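Local coordinates for protein nicotinate-nucleotide pyrophosphorylase (Pyrococcus furiosus, PDB 2I14) that probably catalyses the ATP-dependent formation of nicotinate ribonucleotide from nicotinate and phosphoribosyl pyrophosphate, a step of NAD biosynthesis, at residues A[58-66]-A[81-90]; A[72-82]-A[94-104]. All blocks are in the same frame, centred on the assembly; numbering follows the deposited sequence.

Interaction 1. Residues A[58-66]-A[81-90]; sequences RWGVLVGVE and AMPEGTIFHP
A short two-stranded antiparallel ribbon, in which G60 faces F88 and V61 faces I87, runs into the N-terminal end of helix 65-72, where E84 meets the backbone of G64 and E66. G60 and F88 form the hydrogen-bonded pair, with G60 N 3.2 Å from F88 O and the return bond from F88 N to G60 O. L62 N continues the pattern onto T86 O (2.9 Å), and L62 O receives G85 N from the type II turn P83-T86, in which G85 supplies the positive phi. The F88 ring lies against the backbone of G60, CE1 3.5 Å from G60 C, turned that way because CG stands between the backbone N and the carbonyl carbon (chi1 76°). On the face that I87 shares with V61, I87 CG2 reaches W59 CB at 3.8 Å, the two side chains pointing the same way.

From within the turn, E84 stretches out as an extended chain and splits its carboxylate between two amides. OE1 accepts from G64 N (3.0 Å), which approaches from above the carboxylate plane, whereas OE2 takes E66 N (3.0 Å) on its syn side but tilted out of that plane. V65 slides past E84 in the opposite direction, its CG2 3.6 Å from E84 CB and its CG1 against A81 CB. R155 forms a salt bridge to E84 OE1. A glutamine here would probably weaken the pairing with R155 and leave one of the two amides without its acceptor. Arginine and helix-start amides probably favour the buried E84 carboxylate as an anion, partly opposed by nearby E66, whose OE1 bonds Y11 OH of the second subunit.

Interaction 2. Residues A[72-82]-A[94-104]; sequences LEGIPVNVYAM and VLQIEGDYADF
I97 of strand 95-98 meets V77, N78 and V79 of the antiparallel strand 77-81, and also L72, which precedes that strand. Its CB is 4.0 Å from N78 O, and CG2 comes closer to the same oxygen. This branch, anti to the backbone N, packs 3.9 Å from V77 CB and also sits above the centre of the F104 ring, sandwiched between strand and helix. CG1 approaches V79 CG1 more loosely, and the straight continuation of the chain (chi2 -177°) carries CD1 to L72 CD2, 3.6 Å away and tip to tip. V77 CG1 touches the same F104 ring at CD2.

On the opposite face of the pair, Y80 OH donates to E98 OE2 (2.7 Å), meeting that oxygen nearly in line with its C-O bond. E98 OE2 also has a salt bridge to R327. Backbone bonds from E98 N to N78 O (2.9 Å) and from Q96 N to Y80 O (2.9 Å) hold the strands together.

Both strands are interior to a larger antiparallel sheet: 95-98 is flanked by strand 43-49, where L95 packs on V48, and 77-81 by strand 357-365, where V79 packs on I364, while helix 101-104 sends Y101 against helix 26-37.

The segments of the two interactions alternate along the chain, and A81 and M82 belong to both: A81 closes the strand of interaction 2 and M82 leads on into the turn of interaction 1. The centres are about 17 Å apart, yet the contacts meet where V94 CG1 packs 3.6 Å from F88 CD2 and V94 CB lies 4.0 Å from L62 CG, so the small ribbon packs through V94 next to strand 95-98. Neither contact holds a ligand. The F104 side chain is about 12 Å from a bound PCP, the phosphoribosyl pyrophosphate analogue, and the H89 side chain lies about 12 Å from a zinc ion and about 8 Å from that of the zinc ligand H337.

Interaction 1. Residues A[58-66]-A[81-90]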
ATOM      1  N   ARG A  58      -9.269  18.145  12.447  1.00 40.40           N
ATOM      2  CA  ARG A  58      -8.785  19.505  12.615  1.00 43.10           C
ATOM      3  C   ARG A  58      -9.492  20.298  13.719  1.00 42.64           C
ATOM      4  O   ARG A  58      -8.868  21.105  14.398  1.00 42.07           O
ATOM      5  CB  ARG A  58      -8.912  20.270  11.295  1.00 47.24           C
ATOM      6  CG  ARG A  58      -8.088  19.735  10.127  1.00 52.10           C
ATOM      7  CD  ARG A  58      -6.598  19.992  10.284  1.00 57.08           C
ATOM      8  NE  ARG A  58      -5.914  19.930   8.990  1.00 62.20           N
ATOM      9  CZ  ARG A  58      -4.590  19.875   8.831  1.00 64.68           C
ATOM     10  NH1 ARG A  58      -3.782  19.869   9.892  1.00 64.96           N
ATOM     11  NH2 ARG A  58      -4.070  19.833   7.604  1.00 64.88           N
ATOM     12  N   TRP A  59     -10.793  20.074  13.893  1.00 42.25           N
ATOM     13  CA  TRP A  59     -11.563  20.787  14.901  1.00 40.93           C
ATOM     14  C   TRP A  59     -12.482  19.842  15.645  1.00 40.13           C
ATOM     15  O   TRP A  59     -12.702  18.720  15.222  1.00 40.36           O
ATOM     16  CB  TRP A  59     -12.441  21.843  14.230  1.00 41.52           C
ATOM     17  CG  TRP A  59     -13.735  21.260  13.693  1.00 41.23           C
ATOM     18  CD1 TRP A  59     -14.835  20.805  14.423  1.00 41.62           C
ATOM     19  CD2 TRP A  59     -14.013  20.959  12.343  1.00 38.97           C
ATOM     20  NE1 TRP A  59     -15.761  20.227  13.584  1.00 39.44           N
ATOM     21  CE2 TRP A  59     -15.285  20.310  12.303  1.00 39.86           C
ATOM     22  CE3 TRP A  59     -13.317  21.165  11.156  1.00 37.48           C
ATOM     23  CZ2 TRP A  59     -15.859  19.876  11.122  1.00 40.07           C
ATOM     24  CZ3 TRP A  59     -13.886  20.735   9.977  1.00 39.75           C
ATOM     25  CH2 TRP A  59     -15.148  20.094   9.964  1.00 41.47           C
ATOM     26  N   GLY A  60     -13.067  20.341  16.725  1.00 40.89           N
ATOM     27  CA  GLY A  60     -14.014  19.563  17.507  1.00 42.81           C
ATOM     28  C   GLY A  60     -15.089  20.494  18.053  1.00 43.94           C
ATOM     29  O   GLY A  60     -14.941  21.721  17.987  1.00 44.32           O
ATOM     30  N   VAL A  61     -16.168  19.931  18.592  1.00 43.86           N
ATOM     31  CA  VAL A  61     -17.258  20.742  19.148  1.00 43.11           C
ATOM     32  C   VAL A  61     -17.271  20.631  20.663  1.00 42.74           C
ATOM     33  O   VAL A  61     -17.486  19.547  21.197  1.00 41.73           O
ATOM     34  CB  VAL A  61     -18.643  20.283  18.611  1.00 42.89           C
ATOM     35  CG1 VAL A  61     -19.754  21.032  19.335  1.00 42.46           C
ATOM     36  CG2 VAL A  61     -18.731  20.502  17.104  1.00 40.58           C
ATOM     37  N   LEU A  62     -17.058  21.752  21.350  1.00 43.20           N
ATOM     38  CA  LEU A  62     -17.038  21.761  22.810  1.00 44.77           C
ATOM     39  C   LEU A  62     -18.394  21.438  23.417  1.00 45.99           C
ATOM     40  O   LEU A  62     -19.396  22.056  23.053  1.00 46.31           O
ATOM     41  CB  LEU A  62     -16.609  23.123  23.325  1.00 45.17           C
ATOM     42  CG  LEU A  62     -15.705  23.148  24.564  1.00 47.26           C
ATOM     43  CD1 LEU A  62     -15.983  24.442  25.332  1.00 47.66           C
ATOM     44  CD2 LEU A  62     -15.951  21.931  25.466  1.00 47.73           C
ATOM     45  N   VAL A  63     -18.426  20.484  24.348  1.00 46.59           N
ATOM     46  CA  VAL A  63     -19.675  20.104  25.007  1.00 47.63           C
ATOM     47  C   VAL A  63     -19.502  19.643  26.450  1.00 49.27           C
ATOM     48  O   VAL A  63     -18.578  18.894  26.763  1.00 49.75           O
ATOM     49  CB  VAL A  63     -20.376  18.979  24.258  1.00 46.96           C
ATOM     50  CG1 VAL A  63     -21.705  18.662  24.938  1.00 45.25           C
ATOM     51  CG2 VAL A  63     -20.586  19.378  22.808  1.00 45.94           C
ATOM     52  N   GLY A  64     -20.402  20.080  27.326  1.00 50.75           N
ATOM     53  CA  GLY A  64     -20.320  19.682  28.721  1.00 52.32           C
ATOM     54  C   GLY A  64     -19.989  20.792  29.703  1.00 53.40           C
ATOM     55  O   GLY A  64     -19.947  20.565  30.912  1.00 53.46           O
ATOM     56  N   VAL A  65     -19.739  21.994  29.197  1.00 54.22           N
ATOM     57  CA  VAL A  65     -19.429  23.122  30.066  1.00 56.09           C
ATOM     58  C   VAL A  65     -20.496  23.249  31.170  1.00 57.63           C
ATOM     59  O   VAL A  65     -20.200  23.643  32.293  1.00 57.41           O
ATOM     60  CB  VAL A  65     -19.383  24.442  29.259  1.00 55.66           C
ATOM     61  CG1 VAL A  65     -18.588  25.496  30.025  1.00 54.73           C
ATOM     62  CG2 VAL A  65     -18.796  24.184  27.887  1.00 53.81           C
ATOM     63  N   GLU A  66     -21.737  22.910  30.842  1.00 59.20           N
ATOM     64  CA  GLU A  66     -22.831  22.987  31.806  1.00 61.55           C
ATOM     65  C   GLU A  66     -22.585  22.059  32.990  1.00 62.06           C
ATOM     66  O   GLU A  66     -22.292  22.516  34.094  1.00 62.22           O
ATOM     67  CB  GLU A  66     -24.151  22.612  31.133  1.00 63.32           C
ATOM     68  CG  GLU A  66     -25.388  23.252  31.753  1.00 64.79           C
ATOM     69  CD  GLU A  66     -26.639  23.027  30.907  1.00 67.04           C
ATOM     70  OE1 GLU A  66     -27.421  22.098  31.235  1.00 66.89           O
ATOM     71  OE2 GLU A  66     -26.826  23.773  29.908  1.00 67.45           O
ATOM     72  N   ALA A  81     -14.470  29.607  31.075  1.00 61.36           N
ATOM     73  CA  ALA A  81     -14.683  28.650  30.003  1.00 59.26           C
ATOM     74  C   ALA A  81     -15.113  29.292  28.691  1.00 58.05           C
ATOM     75  O   ALA A  81     -15.288  30.510  28.597  1.00 57.86           O
ATOM     76  CB  ALA A  81     -15.718  27.617  30.435  1.00 56.80           C
ATOM     77  N   MET A  82     -15.251  28.448  27.675  1.00 55.80           N
ATOM     78  CA  MET A  82     -15.704  28.875  26.368  1.00 54.03           C
ATOM     79  C   MET A  82     -17.175  28.516  26.375  1.00 52.27           C
ATOM     80  O   MET A  82     -17.594  27.614  27.090  1.00 52.02           O
ATOM     81  CB  MET A  82     -15.021  28.080  25.253  1.00 55.61           C
ATOM     82  CG  MET A  82     -13.545  28.361  25.008  1.00 56.18           C
ATOM     83  SD  MET A  82     -12.990  27.487  23.493  1.00 56.61           S
ATOM     84  CE  MET A  82     -11.270  27.993  23.442  1.00 57.24           C
ATOM     85  N   PRO A  83     -17.990  29.224  25.594  1.00 51.44           N
ATOM     86  CA  PRO A  83     -19.416  28.880  25.591  1.00 49.99           C
ATOM     87  C   PRO A  83     -19.648  27.484  25.015  1.00 49.14           C
ATOM     88  O   PRO A  83     -19.090  27.119  23.979  1.00 47.67           O
ATOM     89  CB  PRO A  83     -20.037  29.989  24.739  1.00 49.87           C
ATOM     90  CG  PRO A  83     -18.891  30.439  23.850  1.00 50.27           C
ATOM     91  CD  PRO A  83     -17.720  30.430  24.794  1.00 51.01           C
ATOM     92  N   GLU A  84     -20.466  26.695  25.695  1.00 49.09           N
ATOM     93  CA  GLU A  84     -20.733  25.349  25.219  1.00 49.09           C
ATOM     94  C   GLU A  84     -21.104  25.408  23.738  1.00 48.56           C
ATOM     95  O   GLU A  84     -21.849  26.288  23.312  1.00 48.72           O
ATOM     96  CB  GLU A  84     -21.846  24.706  26.049  1.00 48.70           C
ATOM     97  CG  GLU A  84     -22.070  23.231  25.769  1.00 51.12           C
ATOM     98  CD  GLU A  84     -22.674  22.484  26.962  1.00 54.53           C
ATOM     99  OE1 GLU A  84     -23.068  21.299  26.807  1.00 55.20           O
ATOM    100  OE2 GLU A  84     -22.747  23.076  28.063  1.00 56.66           O
ATOM    101  N   GLY A  85     -20.541  24.490  22.954  1.00 47.70           N
ATOM    102  CA  GLY A  85     -20.820  24.453  21.534  1.00 46.28           C
ATOM    103  C   GLY A  85     -19.761  25.136  20.693  1.00 45.59           C
ATOM    104  O   GLY A  85     -19.791  25.053  19.472  1.00 45.98           O
ATOM    105  N   THR A  86     -18.823  25.816  21.336  1.00 44.61           N
ATOM    106  CA  THR A  86     -17.755  26.488  20.604  1.00 45.04           C
ATOM    107  C   THR A  86     -16.865  25.502  19.838  1.00 45.30           C
ATOM    108  O   THR A  86     -16.552  24.404  20.313  1.00 45.20           O
ATOM    109  CB  THR A  86     -16.838  27.300  21.554  1.00 45.48           C
ATOM    110  OG1 THR A  86     -17.615  28.264  22.263  1.00 44.95           O
ATOM    111  CG2 THR A  86     -15.744  28.018  20.774  1.00 44.18           C
ATOM    112  N   ILE A  87     -16.454  25.901  18.644  1.00 45.15           N
ATOM    113  CA  ILE A  87     -15.576  25.068  17.852  1.00 45.29           C
ATOM    114  C   ILE A  87     -14.223  25.331  18.468  1.00 46.19           C
ATOM    115  O   ILE A  87     -13.885  26.482  18.729  1.00 47.69           O
ATOM    116  CB  ILE A  87     -15.562  25.529  16.393  1.00 45.42           C
ATOM    117  CG1 ILE A  87     -16.977  25.402  15.806  1.00 45.78           C
ATOM    118  CG2 ILE A  87     -14.520  24.748  15.598  1.00 43.39           C
ATOM    119  CD1 ILE A  87     -17.584  24.009  15.887  1.00 43.52           C
ATOM    120  N   PHE A  88     -13.454  24.284  18.730  1.00 46.80           N
ATOM    121  CA  PHE A  88     -12.129  24.474  19.319  1.00 47.03           C
ATOM    122  C   PHE A  88     -11.039  23.650  18.634  1.00 46.90           C
ATOM    123  O   PHE A  88     -11.292  22.881  17.703  1.00 45.85           O
ATOM    124  CB  PHE A  88     -12.143  24.124  20.806  1.00 46.13           C
ATOM    125  CG  PHE A  88     -12.160  22.654  21.065  1.00 45.51           C
ATOM    126  CD1 PHE A  88     -13.318  21.925  20.894  1.00 44.85           C
ATOM    127  CD2 PHE A  88     -11.000  21.993  21.434  1.00 45.19           C
ATOM    128  CE1 PHE A  88     -13.319  20.564  21.088  1.00 45.22           C
ATOM    129  CE2 PHE A  88     -10.997  20.633  21.630  1.00 44.07           C
ATOM    130  CZ  PHE A  88     -12.154  19.919  21.458  1.00 44.59           C
ATOM    131  N   HIS A  89      -9.820  23.799  19.131  1.00 47.91           N
ATOM    132  CA  HIS A  89      -8.681  23.097  18.562  1.00 48.47           C
ATOM    133  C   HIS A  89      -7.715  22.608  19.620  1.00 49.17           C
ATOM    134  O   HIS A  89      -7.858  22.894  20.809  1.00 49.16           O
ATOM    135  CB  HIS A  89      -7.936  24.025  17.602  1.00 47.99           C
ATOM    136  CG  HIS A  89      -8.832  24.748  16.645  1.00 47.73           C
ATOM    137  ND1 HIS A  89      -9.507  24.106  15.630  1.00 48.14           N
ATOM    138  CD2 HIS A  89      -9.172  26.055  16.555  1.00 47.41           C
ATOM    139  CE1 HIS A  89     -10.219  24.988  14.952  1.00 47.87           C
ATOM    140  NE2 HIS A  89     -10.034  26.178  15.494  1.00 46.79           N
ATOM    141  N   PRO A  90      -6.714  21.835  19.192  1.00 50.37           N
ATOM    142  CA  PRO A  90      -5.736  21.332  20.158  1.00 50.97           C
ATOM    143  C   PRO A  90      -4.927  22.488  20.736  1.00 51.09           C
ATOM    144  O   PRO A  90      -4.773  23.521  20.100  1.00 52.17           O
ATOM    145  CB  PRO A  90      -4.885  20.396  19.313  1.00 51.01           C
ATOM    146  CG  PRO A  90      -5.868  19.881  18.297  1.00 49.95           C
ATOM    147  CD  PRO A  90      -6.597  21.131  17.901  1.00 49.41           C
TER

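Interaction 2. Residues A[72-82]-A[94-104]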
ATOM      1  N   LEU A  72     -18.573  21.721  39.947  1.00 70.50           N
ATOM      2  CA  LEU A  72     -17.647  22.512  40.739  1.00 71.30           C
ATOM      3  C   LEU A  72     -18.419  23.560  41.529  1.00 72.42           C
ATOM      4  O   LEU A  72     -17.831  24.389  42.238  1.00 72.96           O
ATOM      5  CB  LEU A  72     -16.618  23.183  39.827  1.00 70.58           C
ATOM      6  CG  LEU A  72     -15.360  22.385  39.461  1.00 69.68           C
ATOM      7  CD1 LEU A  72     -15.529  20.907  39.823  1.00 68.81           C
ATOM      8  CD2 LEU A  72     -15.074  22.583  37.976  1.00 67.92           C
ATOM      9  N   GLU A  73     -19.743  23.509  41.400  1.00 73.03           N
ATOM     10  CA  GLU A  73     -20.632  24.435  42.093  1.00 73.26           C
ATOM     11  C   GLU A  73     -20.465  24.298  43.604  1.00 72.05           C
ATOM     12  O   GLU A  73     -20.505  23.187  44.140  1.00 72.28           O
ATOM     13  CB  GLU A  73     -22.087  24.149  41.706  1.00 75.32           C
ATOM     14  CG  GLU A  73     -23.098  25.126  42.303  1.00 78.69           C
ATOM     15  CD  GLU A  73     -24.541  24.816  41.907  1.00 81.09           C
ATOM     16  OE1 GLU A  73     -25.018  23.683  42.190  1.00 82.15           O
ATOM     17  OE2 GLU A  73     -25.194  25.713  41.316  1.00 81.78           O
ATOM     18  N   GLY A  74     -20.275  25.426  44.281  1.00 70.05           N
ATOM     19  CA  GLY A  74     -20.114  25.395  45.719  1.00 68.80           C
ATOM     20  C   GLY A  74     -18.760  24.848  46.104  1.00 68.48           C
ATOM     21  O   GLY A  74     -18.631  24.033  47.024  1.00 69.23           O
ATOM     22  N   ILE A  75     -17.740  25.291  45.386  1.00 67.11           N
ATOM     23  CA  ILE A  75     -16.389  24.856  45.669  1.00 67.10           C
ATOM     24  C   ILE A  75     -15.435  26.042  45.496  1.00 67.31           C
ATOM     25  O   ILE A  75     -15.531  26.797  44.526  1.00 67.78           O
ATOM     26  CB  ILE A  75     -16.001  23.667  44.756  1.00 67.14           C
ATOM     27  CG1 ILE A  75     -16.821  22.437  45.165  1.00 66.86           C
ATOM     28  CG2 ILE A  75     -14.501  23.379  44.854  1.00 67.86           C
ATOM     29  CD1 ILE A  75     -16.444  21.156  44.445  1.00 66.87           C
ATOM     30  N   PRO A  76     -14.508  26.219  46.451  1.00 66.83           N
ATOM     31  CA  PRO A  76     -13.474  27.257  46.566  1.00 67.07           C
ATOM     32  C   PRO A  76     -12.662  27.623  45.317  1.00 68.02           C
ATOM     33  O   PRO A  76     -11.454  27.870  45.423  1.00 68.75           O
ATOM     34  CB  PRO A  76     -12.570  26.711  47.664  1.00 66.69           C
ATOM     35  CG  PRO A  76     -13.514  25.961  48.521  1.00 66.86           C
ATOM     36  CD  PRO A  76     -14.366  25.228  47.534  1.00 66.10           C
ATOM     37  N   VAL A  77     -13.301  27.695  44.153  1.00 68.01           N
ATOM     38  CA  VAL A  77     -12.564  28.010  42.931  1.00 68.99           C
ATOM     39  C   VAL A  77     -13.302  28.836  41.881  1.00 69.11           C
ATOM     40  O   VAL A  77     -14.518  29.005  41.936  1.00 68.94           O
ATOM     41  CB  VAL A  77     -12.102  26.717  42.224  1.00 69.32           C
ATOM     42  CG1 VAL A  77     -11.155  25.929  43.120  1.00 69.08           C
ATOM     43  CG2 VAL A  77     -13.321  25.878  41.854  1.00 69.46           C
ATOM     44  N   ASN A  78     -12.536  29.346  40.921  1.00 69.36           N
ATOM     45  CA  ASN A  78     -13.089  30.108  39.807  1.00 70.28           C
ATOM     46  C   ASN A  78     -13.032  29.200  38.587  1.00 70.56           C
ATOM     47  O   ASN A  78     -12.110  28.395  38.447  1.00 72.29           O
ATOM     48  CB  ASN A  78     -12.275  31.368  39.527  1.00 70.78           C
ATOM     49  CG  ASN A  78     -12.374  32.372  40.641  1.00 72.29           C
ATOM     50  OD1 ASN A  78     -13.403  32.466  41.313  1.00 72.48           O
ATOM     51  ND2 ASN A  78     -11.310  33.143  40.841  1.00 73.37           N
ATOM     52  N   VAL A  79     -14.011  29.323  37.704  1.00 69.16           N
ATOM     53  CA  VAL A  79     -14.037  28.486  36.522  1.00 67.35           C
ATOM     54  C   VAL A  79     -14.358  29.298  35.274  1.00 67.83           C
ATOM     55  O   VAL A  79     -15.502  29.702  35.058  1.00 68.33           O
ATOM     56  CB  VAL A  79     -15.085  27.366  36.667  1.00 66.43           C
ATOM     57  CG1 VAL A  79     -15.001  26.436  35.477  1.00 64.91           C
ATOM     58  CG2 VAL A  79     -14.878  26.611  37.970  1.00 64.32           C
ATOM     59  N   TYR A  80     -13.344  29.551  34.455  1.00 67.61           N
ATOM     60  CA  TYR A  80     -13.550  30.301  33.217  1.00 66.73           C
ATOM     61  C   TYR A  80     -13.722  29.265  32.112  1.00 64.50           C
ATOM     62  O   TYR A  80     -13.190  28.155  32.202  1.00 64.77           O
ATOM     63  CB  TYR A  80     -12.347  31.200  32.920  1.00 68.70           C
ATOM     64  CG  TYR A  80     -11.758  31.855  34.151  1.00 71.20           C
ATOM     65  CD1 TYR A  80     -11.103  31.090  35.119  1.00 72.72           C
ATOM     66  CD2 TYR A  80     -11.832  33.236  34.338  1.00 71.39           C
ATOM     67  CE1 TYR A  80     -10.529  31.680  36.242  1.00 74.33           C
ATOM     68  CE2 TYR A  80     -11.257  33.841  35.459  1.00 73.09           C
ATOM     69  CZ  TYR A  80     -10.602  33.056  36.408  1.00 74.54           C
ATOM     70  OH  TYR A  80      -9.995  33.633  37.510  1.00 75.54           O
ATOM     71  N   ALA A  81     -14.470  29.607  31.075  1.00 61.36           N
ATOM     72  CA  ALA A  81     -14.683  28.650  30.003  1.00 59.26           C
ATOM     73  C   ALA A  81     -15.113  29.292  28.691  1.00 58.05           C
ATOM     74  O   ALA A  81     -15.288  30.510  28.597  1.00 57.86           O
ATOM     75  CB  ALA A  81     -15.718  27.617  30.435  1.00 56.80           C
ATOM     76  N   MET A  82     -15.251  28.448  27.675  1.00 55.80           N
ATOM     77  CA  MET A  82     -15.704  28.875  26.368  1.00 54.03           C
ATOM     78  C   MET A  82     -17.175  28.516  26.375  1.00 52.27           C
ATOM     79  O   MET A  82     -17.594  27.614  27.090  1.00 52.02           O
ATOM     80  CB  MET A  82     -15.021  28.080  25.253  1.00 55.61           C
ATOM     81  CG  MET A  82     -13.545  28.361  25.008  1.00 56.18           C
ATOM     82  SD  MET A  82     -12.990  27.487  23.493  1.00 56.61           S
ATOM     83  CE  MET A  82     -11.270  27.993  23.442  1.00 57.24           C
ATOM     84  N   VAL A  94     -10.066  24.991  26.789  1.00 52.98           N
ATOM     85  CA  VAL A  94     -11.488  25.135  26.607  1.00 53.04           C
ATOM     86  C   VAL A  94     -12.143  25.461  27.943  1.00 54.93           C
ATOM     87  O   VAL A  94     -13.317  25.838  27.993  1.00 55.40           O
ATOM     88  CB  VAL A  94     -12.089  23.845  26.040  1.00 52.57           C
ATOM     89  CG1 VAL A  94     -11.514  23.565  24.663  1.00 51.57           C
ATOM     90  CG2 VAL A  94     -11.817  22.691  26.988  1.00 51.50           C
ATOM     91  N   LEU A  95     -11.377  25.317  29.023  1.00 56.58           N
ATOM     92  CA  LEU A  95     -11.866  25.595  30.378  1.00 57.07           C
ATOM     93  C   LEU A  95     -10.700  25.659  31.367  1.00 57.62           C
ATOM     94  O   LEU A  95      -9.788  24.830  31.313  1.00 58.22           O
ATOM     95  CB  LEU A  95     -12.867  24.515  30.802  1.00 55.72           C
ATOM     96  CG  LEU A  95     -13.373  24.541  32.248  1.00 56.09           C
ATOM     97  CD1 LEU A  95     -14.659  23.727  32.365  1.00 55.14           C
ATOM     98  CD2 LEU A  95     -12.296  23.992  33.178  1.00 54.77           C
ATOM     99  N   GLN A  96     -10.732  26.644  32.261  1.00 58.18           N
ATOM    100  CA  GLN A  96      -9.676  26.811  33.257  1.00 58.84           C
ATOM    101  C   GLN A  96     -10.258  26.766  34.664  1.00 59.49           C
ATOM    102  O   GLN A  96     -11.463  26.932  34.850  1.00 60.87           O
ATOM    103  CB  GLN A  96      -8.956  28.140  33.042  1.00 57.66           C
ATOM    104  CG  GLN A  96      -8.378  28.286  31.655  1.00 60.29           C
ATOM    105  CD  GLN A  96      -7.711  29.634  31.431  1.00 62.28           C
ATOM    106  OE1 GLN A  96      -8.354  30.683  31.532  1.00 63.92           O
ATOM    107  NE2 GLN A  96      -6.412  29.613  31.119  1.00 62.59           N
ATOM    108  N   ILE A  97      -9.410  26.509  35.650  1.00 59.60           N
ATOM    109  CA  ILE A  97      -9.863  26.479  37.025  1.00 61.05           C
ATOM    110  C   ILE A  97      -8.804  27.084  37.919  1.00 63.99           C
ATOM    111  O   ILE A  97      -7.613  26.791  37.779  1.00 65.40           O
ATOM    112  CB  ILE A  97     -10.138  25.069  37.520  1.00 59.98           C
ATOM    113  CG1 ILE A  97     -11.224  24.417  36.677  1.00 59.99           C
ATOM    114  CG2 ILE A  97     -10.596  25.127  38.969  1.00 59.32           C
ATOM    115  CD1 ILE A  97     -11.603  23.031  37.159  1.00 59.61           C
ATOM    116  N   GLU A  98      -9.235  27.933  38.842  1.00 66.39           N
ATOM    117  CA  GLU A  98      -8.298  28.569  39.745  1.00 68.03           C
ATOM    118  C   GLU A  98      -8.635  28.277  41.200  1.00 68.73           C
ATOM    119  O   GLU A  98      -9.800  28.288  41.596  1.00 67.37           O
ATOM    120  CB  GLU A  98      -8.288  30.068  39.491  1.00 68.68           C
ATOM    121  CG  GLU A  98      -7.024  30.727  39.953  1.00 71.91           C
ATOM    122  CD  GLU A  98      -6.847  32.101  39.354  1.00 73.81           C
ATOM    123  OE1 GLU A  98      -5.790  32.724  39.610  1.00 74.91           O
ATOM    124  OE2 GLU A  98      -7.765  32.552  38.629  1.00 74.13           O
ATOM    125  N   GLY A  99      -7.603  27.995  41.988  1.00 70.26           N
ATOM    126  CA  GLY A  99      -7.818  27.705  43.390  1.00 72.18           C
ATOM    127  C   GLY A  99      -6.782  26.771  43.972  1.00 73.89           C
ATOM    128  O   GLY A  99      -5.765  26.469  43.345  1.00 73.96           O
ATOM    129  N   ASP A 100      -7.046  26.319  45.191  1.00 75.53           N
ATOM    130  CA  ASP A 100      -6.145  25.409  45.876  1.00 77.04           C
ATOM    131  C   ASP A 100      -6.368  24.043  45.248  1.00 76.90           C
ATOM    132  O   ASP A 100      -7.478  23.507  45.311  1.00 76.78           O
ATOM    133  CB  ASP A 100      -6.493  25.371  47.369  1.00 79.55           C
ATOM    134  CG  ASP A 100      -5.417  24.691  48.217  1.00 80.83           C
ATOM    135  OD1 ASP A 100      -5.636  24.555  49.445  1.00 80.50           O
ATOM    136  OD2 ASP A 100      -4.362  24.300  47.666  1.00 81.34           O
ATOM    137  N   TYR A 101      -5.328  23.485  44.630  1.00 76.67           N
ATOM    138  CA  TYR A 101      -5.468  22.176  44.003  1.00 76.04           C
ATOM    139  C   TYR A 101      -6.072  21.213  45.008  1.00 76.20           C
ATOM    140  O   TYR A 101      -6.843  20.323  44.647  1.00 76.96           O
ATOM    141  CB  TYR A 101      -4.125  21.613  43.533  1.00 74.66           C
ATOM    142  CG  TYR A 101      -4.303  20.282  42.839  1.00 74.52           C
ATOM    143  CD1 TYR A 101      -4.827  20.220  41.553  1.00 74.69           C
ATOM    144  CD2 TYR A 101      -4.051  19.077  43.504  1.00 74.12           C
ATOM    145  CE1 TYR A 101      -5.105  18.995  40.945  1.00 74.87           C
ATOM    146  CE2 TYR A 101      -4.327  17.845  42.906  1.00 73.36           C
ATOM    147  CZ  TYR A 101      -4.856  17.816  41.627  1.00 74.55           C
ATOM    148  OH  TYR A 101      -5.162  16.617  41.025  1.00 75.33           O
ATOM    149  N   ALA A 102      -5.718  21.398  46.273  1.00 75.78           N
ATOM    150  CA  ALA A 102      -6.218  20.542  47.334  1.00 76.59           C
ATOM    151  C   ALA A 102      -7.744  20.491  47.380  1.00 76.78           C
ATOM    152  O   ALA A 102      -8.316  19.515  47.869  1.00 76.98           O
ATOM    153  CB  ALA A 102      -5.675  21.012  48.675  1.00 76.83           C
ATOM    154  N   ASP A 103      -8.395  21.528  46.859  1.00 77.02           N
ATOM    155  CA  ASP A 103      -9.858  21.607  46.862  1.00 77.27           C
ATOM    156  C   ASP A 103     -10.578  20.926  45.690  1.00 76.34           C
ATOM    157  O   ASP A 103     -11.442  20.073  45.898  1.00 76.43           O
ATOM    158  CB  ASP A 103     -10.297  23.075  46.943  1.00 79.26           C
ATOM    159  CG  ASP A 103      -9.995  23.715  48.306  1.00 81.49           C
ATOM    160  OD1 ASP A 103      -9.877  24.964  48.365  1.00 81.85           O
ATOM    161  OD2 ASP A 103      -9.891  22.980  49.319  1.00 82.15           O
ATOM    162  N   PHE A 104     -10.216  21.288  44.463  1.00 75.17           N
ATOM    163  CA  PHE A 104     -10.862  20.722  43.275  1.00 74.10           C
ATOM    164  C   PHE A 104     -10.176  19.529  42.600  1.00 73.94           C
ATOM    165  O   PHE A 104     -10.823  18.775  41.874  1.00 74.77           O
ATOM    166  CB  PHE A 104     -11.047  21.823  42.237  1.00 72.92           C
ATOM    167  CG  PHE A 104      -9.759  22.325  41.659  1.00 71.70           C
ATOM    168  CD1 PHE A 104      -9.215  21.738  40.524  1.00 70.87           C
ATOM    169  CD2 PHE A 104      -9.084  23.384  42.254  1.00 71.75           C
ATOM    170  CE1 PHE A 104      -8.016  22.201  39.983  1.00 70.57           C
ATOM    171  CE2 PHE A 104      -7.885  23.853  41.722  1.00 71.96           C
ATOM    172  CZ  PHE A 104      -7.349  23.259  40.582  1.00 70.96           C
TER